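Local coordinates for ATP phosphoribosyltransferase regulatory subunit (Bacillus halodurans, PDB 3OD1), which probably works with HisG in the first step of histidine biosynthesis and may let histidine feed back on ATP phosphoribosyltransferase activity, at residues L71-Q74 / Q75-L79; R184-R187 / L188-F191. All blocks are in the same frame, centred on the assembly; numbering follows the deposited sequence.

Interaction 1: residues L71-Q74 / Q75-L79; sequences LLDQ and QGNTL
Asp73 and Asn77 face each other at the closed end of a beta hairpin. The loop is a type I turn from Asp73 to Gly76 followed by a G1 bulge. Asp73 N bonds to Asn77 O at 2.8 Å, and Gly76 N bonds to Asp73 O at 3.2 Å. Gly76 takes a positive phi (87°), as the bulge position of this turn does.

The tight part is the buried Asp73, whose carboxylate is tucked against the loop backbone. A chi1 of 65° sets CG between the two backbone branches and brings the acid back to the loop N-H groups. Asp73 OD1 accepts two of them from opposite faces of the carboxylate: Gln75 N at 2.9 Å, an Asx turn, and Asn77 N at 2.8 Å. Asp73 OD2 offers its syn lone pair to Asn77 ND2 at 2.9 Å. Asp73 OD2 lies close to the amide plane of Asn77, yet the carboxylate and amide planes are 74° apart. Three bonds therefore fix the rotation of the acid. Asp73 CB also rests on Leu79 CD1 at 3.9 Å.

The solvent-exposed parts are looser. Gln74 and Gln75 form the exposed tip of the turn. Leu72, also exposed, lays CD2 beside Thr78 OG1 at 3.5 Å, on the sheet face opposite Leu71 and Leu79.

Next to the turn, Leu72 and Thr78 form a non-hydrogen-bonded antiparallel pair. Leu71 and Leu79 form a hydrogen-bonded pair, joined by two backbone bonds. At the dimer interface, Leu71 packs on Leu71 of the second subunit and Leu79 on Pro13 of that subunit. Within the chain, Leu71 touches Leu51, Leu79 touches Tyr53, and Thr78 shares a backbone bond with Tyr54. Strand 78-81 is thus the middle of a three-stranded antiparallel sheet, between 69-72 and 51-53.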
ATOM      1  N   LEU B  71      13.896 -13.286  -7.712  1.00 37.10           N
ATOM      2  CA  LEU B  71      14.945 -13.299  -6.689  1.00 36.04           C
ATOM      3  C   LEU B  71      15.022 -14.673  -6.051  1.00 38.04           C
ATOM      4  O   LEU B  71      14.038 -15.417  -6.040  1.00 44.33           O
ATOM      5  CB  LEU B  71      14.675 -12.257  -5.588  1.00 33.75           C
ATOM      6  CG  LEU B  71      13.329 -12.416  -4.870  1.00 38.30           C
ATOM      7  CD1 LEU B  71      13.467 -12.247  -3.355  1.00 42.31           C
ATOM      8  CD2 LEU B  71      12.287 -11.464  -5.461  1.00 35.89           C
ATOM      9  N   LEU B  72      16.185 -15.004  -5.499  1.00 39.96           N
ATOM     10  CA  LEU B  72      16.335 -16.226  -4.708  1.00 41.31           C
ATOM     11  C   LEU B  72      16.087 -15.991  -3.220  1.00 48.08           C
ATOM     12  O   LEU B  72      16.557 -14.997  -2.648  1.00 42.12           O
ATOM     13  CB  LEU B  72      17.733 -16.811  -4.878  1.00 43.43           C
ATOM     14  CG  LEU B  72      18.141 -17.223  -6.292  1.00 49.38           C
ATOM     15  CD1 LEU B  72      19.560 -17.772  -6.256  1.00 47.82           C
ATOM     16  CD2 LEU B  72      17.172 -18.254  -6.852  1.00 46.67           C
ATOM     17  N   ASP B  73      15.356 -16.907  -2.589  1.00 42.60           N
ATOM     18  CA  ASP B  73      15.230 -16.858  -1.145  1.00 39.85           C
ATOM     19  C   ASP B  73      16.454 -17.532  -0.533  1.00 44.20           C
ATOM     20  O   ASP B  73      17.381 -17.913  -1.250  1.00 39.54           O
ATOM     21  CB  ASP B  73      13.912 -17.461  -0.646  1.00 37.97           C
ATOM     22  CG  ASP B  73      13.793 -18.950  -0.912  1.00 52.69           C
ATOM     23  OD1 ASP B  73      14.817 -19.614  -1.172  1.00 55.88           O
ATOM     24  OD2 ASP B  73      12.654 -19.460  -0.846  1.00 52.26           O
ATOM     25  N   GLN B  74      16.468 -17.657   0.786  1.00 45.56           N
ATOM     26  CA  GLN B  74      17.647 -18.163   1.482  1.00 52.00           C
ATOM     27  C   GLN B  74      17.726 -19.689   1.434  1.00 54.19           C
ATOM     28  O   GLN B  74      18.692 -20.281   1.904  1.00 54.83           O
ATOM     29  CB  GLN B  74      17.675 -17.650   2.928  1.00 49.00           C
ATOM     30  CG  GLN B  74      17.658 -16.125   3.030  1.00 45.56           C
ATOM     31  CD  GLN B  74      18.801 -15.473   2.262  1.00 53.41           C
ATOM     32  OE1 GLN B  74      18.596 -14.524   1.506  1.00 57.82           O
ATOM     33  NE2 GLN B  74      20.013 -15.985   2.453  1.00 51.65           N
ATOM     34  N   GLN B  75      16.707 -20.313   0.849  1.00 57.67           N
ATOM     35  CA  GLN B  75      16.678 -21.761   0.669  1.00 60.89           C
ATOM     36  C   GLN B  75      17.074 -22.113  -0.759  1.00 58.75           C
ATOM     37  O   GLN B  75      17.138 -23.284  -1.117  1.00 60.85           O
ATOM     38  CB  GLN B  75      15.276 -22.310   0.953  1.00 70.10           C
ATOM     39  CG  GLN B  75      14.611 -21.749   2.205  1.00 81.17           C
ATOM     40  CD  GLN B  75      15.221 -22.284   3.484  1.00 96.71           C
ATOM     41  OE1 GLN B  75      16.129 -21.678   4.057  1.00102.70           O
ATOM     42  NE2 GLN B  75      14.719 -23.427   3.943  1.00102.31           N
ATOM     43  N   GLY B  76      17.320 -21.094  -1.577  1.00 51.06           N
ATOM     44  CA  GLY B  76      17.638 -21.307  -2.978  1.00 49.33           C
ATOM     45  C   GLY B  76      16.432 -21.390  -3.906  1.00 46.54           C
ATOM     46  O   GLY B  76      16.597 -21.618  -5.097  1.00 55.13           O
ATOM     47  N   ASN B  77      15.222 -21.223  -3.375  1.00 41.90           N
ATOM     48  CA  ASN B  77      14.025 -21.148  -4.230  1.00 44.50           C
ATOM     49  C   ASN B  77      13.926 -19.815  -4.971  1.00 48.75           C
ATOM     50  O   ASN B  77      14.379 -18.782  -4.471  1.00 52.22           O
ATOM     51  CB  ASN B  77      12.744 -21.335  -3.409  1.00 46.76           C
ATOM     52  CG  ASN B  77      12.802 -22.547  -2.493  1.00 57.47           C
ATOM     53  OD1 ASN B  77      13.099 -23.660  -2.934  1.00 62.18           O
ATOM     54  ND2 ASN B  77      12.504 -22.336  -1.211  1.00 52.13           N
ATOM     55  N   THR B  78      13.313 -19.826  -6.151  1.00 36.42           N
ATOM     56  CA  THR B  78      13.091 -18.583  -6.875  1.00 38.18           C
ATOM     57  C   THR B  78      11.722 -18.022  -6.539  1.00 46.46           C
ATOM     58  O   THR B  78      10.701 -18.699  -6.703  1.00 42.17           O
ATOM     59  CB  THR B  78      13.175 -18.776  -8.393  1.00 42.00           C
ATOM     60  OG1 THR B  78      14.413 -19.421  -8.729  1.00 47.04           O
ATOM     61  CG2 THR B  78      13.086 -17.422  -9.099  1.00 42.91           C
ATOM     62  N   LEU B  79      11.710 -16.786  -6.052  1.00 39.96           N
ATOM     63  CA  LEU B  79      10.470 -16.073  -5.813  1.00 38.58           C
ATOM     64  C   LEU B  79      10.359 -14.947  -6.835  1.00 36.65           C
ATOM     65  O   LEU B  79      11.342 -14.594  -7.491  1.00 35.39           O
ATOM     66  CB  LEU B  79      10.441 -15.500  -4.386  1.00 38.78           C
ATOM     67  CG  LEU B  79      10.753 -16.473  -3.231  1.00 39.24           C
ATOM     68  CD1 LEU B  79      10.611 -15.781  -1.876  1.00 33.32           C
ATOM     69  CD2 LEU B  79       9.881 -17.733  -3.283  1.00 32.00           C
TER

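Interaction 2: residues R184-R187 / L188-F191; sequences RADR and LRRF
Ala185 O sits 4.0 Å over one face of the Arg189 guanidinium, displaced from its centre, and Asp186 OD1 lies at the edge of that group. The Phe191 ring meets Arg187 O obliquely. All these residues lie on one alpha helix, 182-193. Its backbone bonds run from residue i+4 back to i: Arg189 N to Ala185 O and Arg190 N to Asp186 O, both 2.9 Å. The bond from Leu188 N to Arg184 O is weak.

Asp186 and Arg189 are three residues apart and form a salt bridge along the helix. The arginine chain bends at chi3 (-34°), which helps carry the guanidinium back toward the acid. Arg189 NH2 meets Asp186 OD1 at 2.6 Å, nearly in line with the C-O bond. The bond is in the guanidinium plane, but the carboxylate plane is turned 76° from it. A weak bond from Arg189 NH1 to Asn172 adds a second hold on the guanidinium.

The buried side of the helix carries Ala185 and Leu188. Both touch helix 168-179, and Leu188 also reaches Tyr200, His203 and Val204 of helix 197-206. This packs helix 182-193 against its two neighbours. The Phe191 ring also meets the His203 ring, with planes at about 35°. On its own helix, Phe191 CD2 comes within 3.0 Å of Arg187 O.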
ATOM      1  N   ARG B 184       1.345 -20.605 -38.561  1.00 62.54           N
ATOM      2  CA  ARG B 184       1.097 -19.518 -39.501  1.00 63.26           C
ATOM      3  C   ARG B 184       0.239 -18.441 -38.834  1.00 63.07           C
ATOM      4  O   ARG B 184       0.456 -17.246 -39.033  1.00 55.95           O
ATOM      5  CB  ARG B 184       0.408 -20.035 -40.770  1.00 66.54           C
ATOM      6  CG  ARG B 184       1.154 -21.161 -41.491  1.00 75.09           C
ATOM      7  CD  ARG B 184       0.390 -21.654 -42.730  1.00 82.13           C
ATOM      8  NE  ARG B 184       0.547 -20.761 -43.880  1.00 87.17           N
ATOM      9  CZ  ARG B 184      -0.316 -20.670 -44.892  1.00 87.40           C
ATOM     10  NH1 ARG B 184      -0.084 -19.830 -45.895  1.00 80.90           N
ATOM     11  NH2 ARG B 184      -1.416 -21.414 -44.902  1.00 88.29           N
ATOM     12  N   ALA B 185      -0.736 -18.878 -38.041  1.00 60.44           N
ATOM     13  CA  ALA B 185      -1.627 -17.959 -37.352  1.00 57.29           C
ATOM     14  C   ALA B 185      -0.858 -17.151 -36.312  1.00 50.00           C
ATOM     15  O   ALA B 185      -1.036 -15.936 -36.214  1.00 53.29           O
ATOM     16  CB  ALA B 185      -2.779 -18.712 -36.711  1.00 59.16           C
ATOM     17  N   ASP B 186      -0.003 -17.823 -35.540  1.00 50.26           N
ATOM     18  CA  ASP B 186       0.847 -17.152 -34.553  1.00 52.25           C
ATOM     19  C   ASP B 186       1.628 -15.994 -35.180  1.00 54.45           C
ATOM     20  O   ASP B 186       1.667 -14.893 -34.635  1.00 51.87           O
ATOM     21  CB  ASP B 186       1.840 -18.130 -33.920  1.00 66.73           C
ATOM     22  CG  ASP B 186       1.200 -19.022 -32.869  1.00 84.30           C
ATOM     23  OD1 ASP B 186      -0.032 -18.947 -32.682  1.00 93.79           O
ATOM     24  OD2 ASP B 186       1.936 -19.805 -32.227  1.00 83.57           O
ATOM     25  N   ARG B 187       2.245 -16.258 -36.327  1.00 54.42           N
ATOM     26  CA  ARG B 187       3.090 -15.286 -37.012  1.00 61.10           C
ATOM     27  C   ARG B 187       2.315 -14.011 -37.329  1.00 53.96           C
ATOM     28  O   ARG B 187       2.840 -12.897 -37.197  1.00 46.54           O
ATOM     29  CB  ARG B 187       3.666 -15.896 -38.298  1.00 73.64           C
ATOM     30  CG  ARG B 187       5.080 -15.431 -38.633  1.00 86.27           C
ATOM     31  CD  ARG B 187       5.768 -16.367 -39.626  1.00 94.71           C
ATOM     32  NE  ARG B 187       7.222 -16.199 -39.613  1.00102.00           N
ATOM     33  CZ  ARG B 187       7.976 -16.045 -40.700  1.00106.20           C
ATOM     34  NH1 ARG B 187       7.417 -16.040 -41.904  1.00105.31           N
ATOM     35  NH2 ARG B 187       9.291 -15.900 -40.582  1.00106.36           N
ATOM     36  N   LEU B 188       1.064 -14.186 -37.747  1.00 47.43           N
ATOM     37  CA  LEU B 188       0.161 -13.063 -37.995  1.00 46.93           C
ATOM     38  C   LEU B 188      -0.231 -12.348 -36.696  1.00 47.64           C
ATOM     39  O   LEU B 188      -0.191 -11.121 -36.624  1.00 48.15           O
ATOM     40  CB  LEU B 188      -1.090 -13.526 -38.751  1.00 41.13           C
ATOM     41  CG  LEU B 188      -0.959 -13.634 -40.274  1.00 54.07           C
ATOM     42  CD1 LEU B 188      -2.122 -14.422 -40.888  1.00 58.87           C
ATOM     43  CD2 LEU B 188      -0.849 -12.251 -40.898  1.00 55.25           C
ATOM     44  N   ARG B 189      -0.605 -13.123 -35.677  1.00 43.88           N
ATOM     45  CA  ARG B 189      -1.032 -12.576 -34.387  1.00 40.01           C
ATOM     46  C   ARG B 189       0.062 -11.721 -33.749  1.00 44.78           C
ATOM     47  O   ARG B 189      -0.220 -10.730 -33.067  1.00 46.06           O
ATOM     48  CB  ARG B 189      -1.405 -13.711 -33.425  1.00 49.48           C
ATOM     49  CG  ARG B 189      -2.715 -13.502 -32.669  1.00 60.39           C
ATOM     50  CD  ARG B 189      -2.899 -14.544 -31.565  1.00 66.39           C
ATOM     51  NE  ARG B 189      -2.339 -15.842 -31.933  1.00 71.73           N
ATOM     52  CZ  ARG B 189      -2.982 -16.765 -32.639  1.00 75.37           C
ATOM     53  NH1 ARG B 189      -4.218 -16.544 -33.063  1.00 78.57           N
ATOM     54  NH2 ARG B 189      -2.388 -17.912 -32.929  1.00 78.58           N
ATOM     55  N   ARG B 190       1.311 -12.128 -33.959  1.00 41.88           N
ATOM     56  CA  ARG B 190       2.466 -11.412 -33.431  1.00 47.14           C
ATOM     57  C   ARG B 190       2.542  -9.995 -34.000  1.00 46.13           C
ATOM     58  O   ARG B 190       2.802  -9.040 -33.266  1.00 43.60           O
ATOM     59  CB  ARG B 190       3.743 -12.177 -33.759  1.00 50.78           C
ATOM     60  CG  ARG B 190       5.013 -11.403 -33.480  1.00 52.61           C
ATOM     61  CD  ARG B 190       5.313 -11.424 -32.022  1.00 53.07           C
ATOM     62  NE  ARG B 190       5.293 -12.788 -31.510  1.00 54.85           N
ATOM     63  CZ  ARG B 190       5.473 -13.095 -30.231  1.00 55.87           C
ATOM     64  NH1 ARG B 190       5.684 -12.123 -29.345  1.00 48.23           N
ATOM     65  NH2 ARG B 190       5.439 -14.366 -29.843  1.00 50.12           N
ATOM     66  N   PHE B 191       2.299  -9.857 -35.304  1.00 40.93           N
ATOM     67  CA  PHE B 191       2.259  -8.526 -35.917  1.00 41.11           C
ATOM     68  C   PHE B 191       1.208  -7.639 -35.246  1.00 42.03           C
ATOM     69  O   PHE B 191       1.465  -6.466 -34.971  1.00 41.27           O
ATOM     70  CB  PHE B 191       2.007  -8.604 -37.424  1.00 48.53           C
ATOM     71  CG  PHE B 191       3.192  -9.085 -38.211  1.00 57.18           C
ATOM     72  CD1 PHE B 191       4.305  -8.279 -38.370  1.00 57.47           C
ATOM     73  CD2 PHE B 191       3.194 -10.347 -38.788  1.00 63.40           C
ATOM     74  CE1 PHE B 191       5.401  -8.718 -39.092  1.00 63.77           C
ATOM     75  CE2 PHE B 191       4.290 -10.796 -39.516  1.00 65.38           C
ATOM     76  CZ  PHE B 191       5.394  -9.983 -39.666  1.00 67.02           C
TER

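Overall arrangement
Interactions 1 and 2 lie far apart in the same chain. Their centres are about 36 Å apart, their nearest atoms are about 22 Å apart, and they do not touch. Both belong to the part of the chain related to histidyl-tRNA synthetase. Residues 71-79 form the turn end of two strands of a small three-stranded sheet at the dimer interface. Residues 184-191 belong to a largely helical run between strands 162-167 and 265-268 of the large mixed sheet, and the second subunit does not touch them. One contact therefore shapes a hairpin that meets the partner subunit, while the other stays within helical packing of its own chain.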